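Local coordinates for protein Lysine/ornithine decarboxylase (Selenomonas ruminantium, PDB 5GJN) that decarboxylates L-lysine and L-ornithine with similar efficiency, giving cadaverine and putrescine, as a homodimeric enzyme dependent on pyridoxal 5'-phosphate, at residues D132-I137 with G175-V180; E158-L163 with M209-L214; L23-D28 with T368-D373. All blocks are in the same frame, centred on the assembly; numbering follows the deposited sequence.

Interaction 1 of 3, residues D132-I137 with G175-V180; sequences DVLVRI and GICFHV
Val135 and Ile176 run alongside each other in the same direction, CG1 of Val135 4.0 Å from CG1 of Ile176, on the face of the sheet that helices 159-168 and 188-206 pack against. Ile137 extends this apolar row: its CD1 lies 4.0 Å from CG2 of Ile176, while its CG1 runs alongside CB of Phe178. The other face carries Leu134, Arg136 and Cys177. Gly175 sits opposite Leu134 in the register, and the leucine's CB and CG rest against the carbonyl group of Gly175, which has no side chain to stand beside them. SG of Cys177 lies on this face, 4.0 Å from CA of Arg136.

Between these faces runs a parallel ladder. Gly175 O accepts from Val135 N, Val135 O from Cys177 N, and Cys177 O from Ile137 N, each at 2.9 Å. The bond from Gly175 N to Val133 O is weak, at 3.3 Å.

At the polar edge Arg136 reaches past the last bridge. Its CG stands anti to the backbone N (chi1 -167°) and the chain stays extended to NE, which lays the guanidinium flat over the His179 ring, centres 3.6 Å apart and planes 13° from parallel. NH2 is over the ring's rim, 3.1 Å from CD2 of His179. His179 lies beyond the strand's C-terminal end, near Lys51, the probable cofactor-bearing lysine. Hydrophobic strands covered by helices outside, with polar groups gathered at their C-terminal ends, characterise the PLP-binding TIM-type barrel.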
loop_
_atom_site.group_PDB
_atom_site.type_symbol
_atom_site.label_atom_id
_atom_site.label_comp_id
_atom_site.label_asym_id
_atom_site.label_seq_id
_atom_site.Cartn_x
_atom_site.Cartn_y
_atom_site.Cartn_z
ATOM N N ASP A 132 -7.662 -31.584 7.456
ATOM C CA ASP A 132 -7.748 -31.253 8.873
ATOM C C ASP A 132 -8.173 -29.808 9.047
ATOM O O ASP A 132 -7.590 -28.932 8.425
ATOM C CB ASP A 132 -6.408 -31.456 9.484
ATOM C CG ASP A 132 -5.906 -32.884 9.323
ATOM O OD1 ASP A 132 -6.665 -33.842 9.557
ATOM O OD2 ASP A 132 -4.732 -33.026 9.068
ATOM N N VAL A 133 -9.183 -29.555 9.877
ATOM C CA VAL A 133 -9.714 -28.193 10.120
ATOM C C VAL A 133 -9.662 -27.836 11.597
ATOM O O VAL A 133 -9.872 -28.690 12.491
ATOM C CB VAL A 133 -11.135 -27.981 9.566
ATOM C CG1 VAL A 133 -11.148 -28.198 8.063
ATOM C CG2 VAL A 133 -12.153 -28.826 10.269
ATOM N N LEU A 134 -9.271 -26.596 11.857
ATOM C CA LEU A 134 -9.350 -26.011 13.166
ATOM C C LEU A 134 -10.370 -24.871 13.098
ATOM O O LEU A 134 -10.337 -24.027 12.194
ATOM C CB LEU A 134 -8.011 -25.481 13.648
ATOM C CG LEU A 134 -6.822 -26.419 13.922
ATOM C CD1 LEU A 134 -6.351 -27.040 12.674
ATOM C CD2 LEU A 134 -5.689 -25.526 14.451
ATOM N N VAL A 135 -11.267 -24.830 14.071
ATOM C CA VAL A 135 -12.215 -23.747 14.133
ATOM C C VAL A 135 -11.608 -22.613 14.911
ATOM O O VAL A 135 -11.072 -22.780 16.023
ATOM C CB VAL A 135 -13.623 -24.211 14.712
ATOM C CG1 VAL A 135 -13.599 -24.743 16.148
ATOM C CG2 VAL A 135 -14.661 -23.114 14.588
ATOM N N ARG A 136 -11.737 -21.437 14.358
ATOM C CA ARG A 136 -11.298 -20.241 15.018
ATOM C C ARG A 136 -12.413 -19.683 15.900
ATOM O O ARG A 136 -13.485 -19.390 15.386
ATOM C CB ARG A 136 -10.914 -19.237 13.949
ATOM C CG ARG A 136 -10.169 -18.079 14.483
ATOM C CD ARG A 136 -10.000 -17.107 13.357
ATOM N NE ARG A 136 -9.447 -15.928 13.979
ATOM C CZ ARG A 136 -8.503 -15.172 13.457
ATOM N NH1 ARG A 136 -7.970 -15.475 12.272
ATOM N NH2 ARG A 136 -8.081 -14.121 14.164
ATOM N N ILE A 137 -12.158 -19.554 17.201
ATOM C CA ILE A 137 -13.138 -18.990 18.144
ATOM C C ILE A 137 -12.814 -17.528 18.491
ATOM O O ILE A 137 -11.659 -17.180 18.640
ATOM C CB ILE A 137 -13.314 -19.856 19.407
ATOM C CG1 ILE A 137 -12.039 -19.959 20.309
ATOM C CG2 ILE A 137 -13.727 -21.258 19.016
ATOM C CD1 ILE A 137 -12.262 -20.697 21.632
ATOM N N GLY A 175 -9.126 -29.443 15.627
ATOM C CA GLY A 175 -8.900 -28.549 16.756
ATOM C C GLY A 175 -9.451 -27.163 16.681
ATOM O O GLY A 175 -10.462 -26.889 16.005
ATOM N N ILE A 176 -8.844 -26.313 17.486
ATOM C CA ILE A 176 -9.345 -24.995 17.759
ATOM C C ILE A 176 -8.195 -24.017 17.721
ATOM O O ILE A 176 -7.105 -24.332 18.134
ATOM C CB ILE A 176 -10.008 -24.964 19.155
ATOM C CG1 ILE A 176 -11.269 -25.818 19.170
ATOM C CG2 ILE A 176 -10.305 -23.551 19.610
ATOM C CD1 ILE A 176 -11.853 -26.024 20.543
ATOM N N CYS A 177 -8.446 -22.820 17.233
ATOM C CA CYS A 177 -7.499 -21.753 17.428
ATOM C C CYS A 177 -8.157 -20.474 17.852
ATOM O O CYS A 177 -9.319 -20.240 17.586
ATOM C CB CYS A 177 -6.625 -21.531 16.214
ATOM S SG CYS A 177 -7.506 -21.454 14.679
ATOM N N PHE A 178 -7.387 -19.666 18.549
ATOM C CA PHE A 178 -7.832 -18.381 19.013
ATOM C C PHE A 178 -6.717 -17.364 18.894
ATOM O O PHE A 178 -5.558 -17.709 18.763
ATOM C CB PHE A 178 -8.382 -18.449 20.441
ATOM C CG PHE A 178 -7.421 -18.992 21.452
ATOM C CD1 PHE A 178 -6.413 -18.206 21.959
ATOM C CD2 PHE A 178 -7.549 -20.276 21.921
ATOM C CE1 PHE A 178 -5.537 -18.694 22.904
ATOM C CE2 PHE A 178 -6.676 -20.771 22.860
ATOM C CZ PHE A 178 -5.667 -19.984 23.354
ATOM N N HIS A 179 -7.100 -16.105 18.910
ATOM C CA HIS A 179 -6.152 -14.992 18.894
ATOM C C HIS A 179 -6.487 -14.072 20.039
ATOM O O HIS A 179 -7.562 -13.562 20.051
ATOM C CB HIS A 179 -6.212 -14.243 17.536
ATOM C CG HIS A 179 -5.873 -15.115 16.350
ATOM N ND1 HIS A 179 -4.752 -14.917 15.571
ATOM C CD2 HIS A 179 -6.483 -16.223 15.840
ATOM C CE1 HIS A 179 -4.701 -15.838 14.622
ATOM N NE2 HIS A 179 -5.732 -16.651 14.770
ATOM N N VAL A 180 -5.577 -13.882 20.982
ATOM C CA VAL A 180 -5.758 -13.055 22.165
ATOM C C VAL A 180 -4.560 -12.141 22.488
ATOM O O VAL A 180 -4.534 -11.499 23.521
ATOM C CB VAL A 180 -6.123 -13.920 23.408
ATOM C CG1 VAL A 180 -7.403 -14.716 23.128
ATOM C CG2 VAL A 180 -4.986 -14.842 23.844
#

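Interaction 2 of 3, residues E158-L163 with M209-L214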
loop_
_atom_site.group_PDB
_atom_site.type_symbol
_atom_site.label_atom_id
_atom_site.label_comp_id
_atom_site.label_asym_id
_atom_site.label_seq_id
_atom_site.Cartn_x
_atom_site.Cartn_y
_atom_site.Cartn_z
ATOM N N GLU A 158 -20.800 -21.751 19.404
ATOM C CA GLU A 158 -21.015 -22.312 18.081
ATOM C C GLU A 158 -19.886 -23.247 17.592
ATOM O O GLU A 158 -20.036 -23.912 16.591
ATOM C CB GLU A 158 -21.204 -21.163 17.106
ATOM C CG GLU A 158 -21.880 -21.511 15.804
ATOM C CD GLU A 158 -22.084 -20.298 14.923
ATOM O OE1 GLU A 158 -21.785 -20.393 13.724
ATOM O OE2 GLU A 158 -22.539 -19.259 15.430
ATOM N N ALA A 159 -18.770 -23.296 18.317
ATOM C CA ALA A 159 -17.535 -23.906 17.833
ATOM C C ALA A 159 -17.629 -25.365 17.518
ATOM O O ALA A 159 -17.243 -25.800 16.428
ATOM C CB ALA A 159 -16.348 -23.597 18.768
ATOM N N LEU A 160 -18.163 -26.151 18.437
ATOM C CA LEU A 160 -18.271 -27.569 18.225
ATOM C C LEU A 160 -19.332 -27.949 17.141
ATOM O O LEU A 160 -19.137 -28.923 16.450
ATOM C CB LEU A 160 -18.526 -28.288 19.559
ATOM C CG LEU A 160 -17.447 -28.047 20.653
ATOM C CD1 LEU A 160 -17.756 -28.699 21.994
ATOM C CD2 LEU A 160 -16.093 -28.552 20.191
ATOM N N ASP A 161 -20.433 -27.209 17.018
ATOM C CA ASP A 161 -21.392 -27.459 15.875
ATOM C C ASP A 161 -20.706 -27.199 14.543
ATOM O O ASP A 161 -20.924 -27.931 13.569
ATOM C CB ASP A 161 -22.625 -26.554 15.958
ATOM C CG ASP A 161 -23.405 -26.733 17.275
ATOM O OD1 ASP A 161 -23.438 -27.893 17.753
ATOM O OD2 ASP A 161 -23.883 -25.715 17.827
ATOM N N LEU A 162 -19.807 -26.205 14.510
ATOM C CA LEU A 162 -19.086 -25.961 13.250
ATOM C C LEU A 162 -18.179 -27.106 12.930
ATOM O O LEU A 162 -18.194 -27.549 11.799
ATOM C CB LEU A 162 -18.291 -24.645 13.251
ATOM C CG LEU A 162 -19.181 -23.456 13.026
ATOM C CD1 LEU A 162 -18.495 -22.218 13.550
ATOM C CD2 LEU A 162 -19.437 -23.371 11.536
ATOM N N LEU A 163 -17.379 -27.554 13.905
ATOM C CA LEU A 163 -16.491 -28.726 13.730
ATOM C C LEU A 163 -17.306 -29.983 13.346
ATOM O O LEU A 163 -16.849 -30.775 12.588
ATOM C CB LEU A 163 -15.678 -29.050 15.016
ATOM C CG LEU A 163 -14.525 -28.050 15.323
ATOM C CD1 LEU A 163 -13.914 -28.198 16.706
ATOM C CD2 LEU A 163 -13.510 -28.087 14.219
ATOM N N MET A 209 -16.022 -36.507 18.443
ATOM C CA MET A 209 -14.847 -35.898 17.866
ATOM C C MET A 209 -13.712 -36.080 18.862
ATOM O O MET A 209 -13.957 -36.248 20.043
ATOM C CB MET A 209 -15.147 -34.440 17.550
ATOM C CG MET A 209 -16.195 -34.301 16.472
ATOM S SD MET A 209 -16.457 -32.606 16.030
ATOM C CE MET A 209 -17.196 -31.905 17.484
ATOM N N HIS A 210 -12.487 -36.171 18.374
ATOM C CA HIS A 210 -11.346 -36.173 19.242
ATOM C C HIS A 210 -10.433 -35.083 18.687
ATOM O O HIS A 210 -9.843 -35.243 17.642
ATOM C CB HIS A 210 -10.709 -37.562 19.269
ATOM C CG HIS A 210 -9.393 -37.589 19.982
ATOM N ND1 HIS A 210 -9.277 -37.377 21.335
ATOM C CD2 HIS A 210 -8.133 -37.683 19.514
ATOM C CE1 HIS A 210 -8.012 -37.374 21.678
ATOM N NE2 HIS A 210 -7.296 -37.559 20.591
ATOM N N LEU A 211 -10.273 -33.987 19.410
ATOM C CA LEU A 211 -9.491 -32.855 18.883
ATOM C C LEU A 211 -8.068 -33.092 19.299
ATOM O O LEU A 211 -7.831 -33.587 20.390
ATOM C CB LEU A 211 -10.051 -31.563 19.462
ATOM C CG LEU A 211 -11.558 -31.369 19.172
ATOM C CD1 LEU A 211 -11.973 -29.978 19.584
ATOM C CD2 LEU A 211 -11.871 -31.542 17.694
ATOM N N THR A 212 -7.119 -32.782 18.440
ATOM C CA THR A 212 -5.697 -33.078 18.686
ATOM C C THR A 212 -4.731 -31.905 18.681
ATOM O O THR A 212 -3.618 -32.040 19.163
ATOM C CB THR A 212 -5.122 -34.083 17.667
ATOM O OG1 THR A 212 -5.301 -33.513 16.403
ATOM C CG2 THR A 212 -5.789 -35.476 17.730
ATOM N N ASP A 213 -5.127 -30.764 18.132
ATOM C CA ASP A 213 -4.296 -29.636 17.953
ATOM C C ASP A 213 -4.982 -28.344 18.425
ATOM O O ASP A 213 -6.202 -28.132 18.214
ATOM C CB ASP A 213 -3.980 -29.466 16.470
ATOM C CG ASP A 213 -2.983 -30.511 15.943
ATOM O OD1 ASP A 213 -3.429 -31.632 15.836
ATOM O OD2 ASP A 213 -1.806 -30.156 15.701
ATOM N N LEU A 214 -4.206 -27.499 19.061
ATOM C CA LEU A 214 -4.677 -26.183 19.585
ATOM C C LEU A 214 -3.729 -25.115 19.183
ATOM O O LEU A 214 -2.491 -25.258 19.303
ATOM C CB LEU A 214 -4.690 -26.259 21.129
ATOM C CG LEU A 214 -5.070 -24.979 21.898
ATOM C CD1 LEU A 214 -6.494 -24.598 21.552
ATOM C CD2 LEU A 214 -4.961 -25.271 23.386
#
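Met209 and Leu211 pack against Leu160 and Leu163 of helix 159-168 in the outer layer of the PLP-binding barrel, where helices cover the parallel strands. The segment 209-214 is the link that follows helix 188-206 and enters strand 213-215, and its contact with the earlier helix is made by apolar side chains. The SD of Met209 lies 3.8 Å from CB of Leu163. Beyond the sulfur the chain bends (chi3 -67°), which brings CE back toward the preceding turn, 3.7 Å from Leu160 O. Leu211 meets Leu163 tip to tip, CD1 to CD1 at 3.9 Å, and CD2 of Leu211 is almost as close to the same methyl. Leu160 adds a looser contact from the preceding turn.

Around this first shell, Ala173 of strand 172-177 touches both Leu163 and Met209, while Phe201 of helix 188-206 packs on Leu211. On the helix side, the bond from Leu163 N to Ala159 O fixes the turn that presents the leucine. Leu162 instead packs on Arg277 of the second subunit, which also forms a salt bridge with Glu158. At the strand entrance both carboxylate oxygens of Asp213 are engaged: OD2 accepts from Trp253 NE1, and Thr212 OG1 donates to Asp213 OD1 at 2.7 Å.

Interaction 3 of 3, residues L23-D28 with T368-D373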
loop_
_atom_site.group_PDB
_atom_site.type_symbol
_atom_site.label_atom_id
_atom_site.label_comp_id
_atom_site.label_asym_id
_atom_site.label_seq_id
_atom_site.Cartn_x
_atom_site.Cartn_y
_atom_site.Cartn_z
ATOM N N LEU A 23 16.545 -1.820 3.456
ATOM C CA LEU A 23 16.318 -2.428 4.736
ATOM C C LEU A 23 17.475 -3.421 4.924
ATOM O O LEU A 23 17.976 -3.976 3.953
ATOM C CB LEU A 23 15.016 -3.221 4.744
ATOM C CG LEU A 23 13.736 -2.399 4.614
ATOM C CD1 LEU A 23 12.664 -3.141 3.870
ATOM C CD2 LEU A 23 13.247 -1.998 5.968
ATOM N N VAL A 24 17.848 -3.645 6.170
ATOM C CA VAL A 24 18.919 -4.595 6.482
ATOM C C VAL A 24 18.404 -5.557 7.520
ATOM O O VAL A 24 17.937 -5.138 8.603
ATOM C CB VAL A 24 20.179 -3.847 6.986
ATOM C CG1 VAL A 24 21.238 -4.862 7.398
ATOM C CG2 VAL A 24 20.692 -2.933 5.887
ATOM N N ALA A 25 18.399 -6.830 7.176
ATOM C CA ALA A 25 17.808 -7.851 8.059
ATOM C C ALA A 25 18.996 -8.667 8.635
ATOM O O ALA A 25 19.912 -9.020 7.868
ATOM C CB ALA A 25 16.929 -8.753 7.294
ATOM N N SER A 26 18.924 -8.895 9.949
ATOM C CA SER A 26 19.810 -9.738 10.712
ATOM C C SER A 26 19.227 -11.094 10.937
ATOM O O SER A 26 18.364 -11.280 11.754
ATOM C CB SER A 26 20.164 -9.075 12.067
ATOM O OG SER A 26 20.799 -10.007 12.920
ATOM N N LEU A 27 19.700 -12.056 10.171
ATOM C CA LEU A 27 19.318 -13.438 10.346
ATOM C C LEU A 27 19.607 -13.976 11.759
ATOM O O LEU A 27 18.767 -14.681 12.353
ATOM C CB LEU A 27 19.908 -14.298 9.279
ATOM C CG LEU A 27 19.491 -13.947 7.847
ATOM C CD1 LEU A 27 20.121 -14.926 6.873
ATOM C CD2 LEU A 27 17.957 -13.981 7.699
ATOM N N ASP A 28 20.697 -13.516 12.348
ATOM C CA ASP A 28 21.047 -13.914 13.718
ATOM C C ASP A 28 20.024 -13.422 14.683
ATOM O O ASP A 28 19.745 -14.109 15.653
ATOM C CB ASP A 28 22.420 -13.368 14.141
ATOM C CG ASP A 28 23.597 -14.161 13.553
ATOM O OD1 ASP A 28 23.437 -15.155 12.798
ATOM O OD2 ASP A 28 24.716 -13.735 13.868
ATOM N N THR A 368 15.418 -5.727 0.783
ATOM C CA THR A 368 15.862 -6.138 2.068
ATOM C C THR A 368 17.212 -6.872 1.812
ATOM O O THR A 368 17.234 -7.843 1.118
ATOM C CB THR A 368 14.859 -7.026 2.760
ATOM O OG1 THR A 368 13.660 -6.291 3.065
ATOM C CG2 THR A 368 15.420 -7.544 4.019
ATOM N N ILE A 369 18.267 -6.358 2.430
ATOM C CA ILE A 369 19.665 -6.808 2.299
ATOM C C ILE A 369 19.945 -7.645 3.541
ATOM O O ILE A 369 19.551 -7.279 4.623
ATOM C CB ILE A 369 20.596 -5.562 2.361
ATOM C CG1 ILE A 369 20.403 -4.693 1.107
ATOM C CG2 ILE A 369 22.059 -5.877 2.656
ATOM C CD1 ILE A 369 20.313 -5.449 -0.184
ATOM N N ILE A 370 20.637 -8.753 3.352
ATOM C CA ILE A 370 20.982 -9.648 4.446
ATOM C C ILE A 370 22.324 -9.257 5.053
ATOM O O ILE A 370 23.354 -9.344 4.396
ATOM C CB ILE A 370 21.027 -11.092 3.976
ATOM C CG1 ILE A 370 19.749 -11.470 3.167
ATOM C CG2 ILE A 370 21.260 -11.993 5.197
ATOM C CD1 ILE A 370 18.486 -11.161 3.953
ATOM N N PHE A 371 22.287 -8.880 6.306
ATOM C CA PHE A 371 23.418 -8.398 7.019
ATOM C C PHE A 371 24.513 -9.440 7.041
ATOM O O PHE A 371 25.676 -9.093 6.893
ATOM C CB PHE A 371 23.047 -8.096 8.437
ATOM C CG PHE A 371 24.087 -7.286 9.204
ATOM C CD1 PHE A 371 24.537 -6.056 8.735
ATOM C CD2 PHE A 371 24.622 -7.768 10.393
ATOM C CE1 PHE A 371 25.472 -5.299 9.467
ATOM C CE2 PHE A 371 25.546 -7.040 11.126
ATOM C CZ PHE A 371 25.984 -5.791 10.658
ATOM N N GLU A 372 24.140 -10.699 7.240
ATOM C CA GLU A 372 25.132 -11.736 7.443
ATOM C C GLU A 372 25.912 -11.960 6.174
ATOM O O GLU A 372 26.988 -12.516 6.231
ATOM C CB GLU A 372 24.544 -13.078 7.924
ATOM C CG GLU A 372 24.157 -13.128 9.405
ATOM C CD GLU A 372 22.924 -12.306 9.770
ATOM O OE1 GLU A 372 22.197 -11.860 8.858
ATOM O OE2 GLU A 372 22.756 -12.006 10.967
ATOM N N ASP A 373 25.398 -11.519 5.032
ATOM C CA ASP A 373 26.170 -11.586 3.802
ATOM C C ASP A 373 27.045 -10.355 3.551
ATOM O O ASP A 373 27.562 -10.252 2.484
ATOM C CB ASP A 373 25.272 -11.779 2.592
ATOM C CG ASP A 373 24.423 -12.997 2.710
ATOM O OD1 ASP A 373 24.803 -13.877 3.469
ATOM O OD2 ASP A 373 23.398 -13.076 2.041
#
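Backbone hydrogen bonds pair Leu23-Ala25 with Thr368-Ile370 as parallel strands. Ile369 donates through N to Leu23 O and accepts through O from Ala25 N; Phe371 N then bonds to Ala25 O, each of the three at 2.8 Å.

Apolar contacts flank the ladder. On one face Ala25 CB touches Thr368 CG2 at 3.8 Å; on the other, Val24 CG1 rests against CB and CD1 of Phe371. Beyond the strands, Leu27 CD1 meets Ile370 CG2 at 3.6 Å. Strand 22-25 also pairs antiparallel with strand 265-275, and is thus placed between it and the chain's last strand, 368-370, in the mixed sheet beside the barrel.

Polar side-chain contacts gather where helix 27-40 begins. Ser26 is its N-cap, with OG bonded to Lys29 N and only weakly to Glu372 OE2. Glu372, folded about its CB-CG bond (chi2 71°), receives Leu27 N on OE1 at 2.8 Å and Asp28 N on OE2 at 2.9 Å, both from above the carboxylate plane. An alanine at Glu372 removes both acceptors and is likely to leave these amides of the helix's first turn without their mates. Asp28 OD1 lies 3.7 Å from Glu372 OE2, a closeness of like charges that those amides probably ease, while Asp28 OD2 bonds to Tyr377 OH.

Interactions 1 and 2 are successive layers of one barrel wall, their centres about 8 Å apart. Helix 159-168 of interaction 2 leads into strand 172-177 of interaction 1, and Leu163 CD1 packs 3.5 Å from Val135 CG1. Strands 172-177 and 213-215 are also neighbours, with Ile176 N probably hydrogen-bonded to Asp213 O. The two contacts alternate along the chain, and interaction 3 encloses both between its segments; its centre is about 34 Å from that of interaction 1 and 41 Å from that of interaction 2. Interaction 1 comes nearest to the probable cofactor site: the His179 side chain is about 7 Å from that of Lys51, the lysine expected to bear pyridoxal phosphate, which is not attached here.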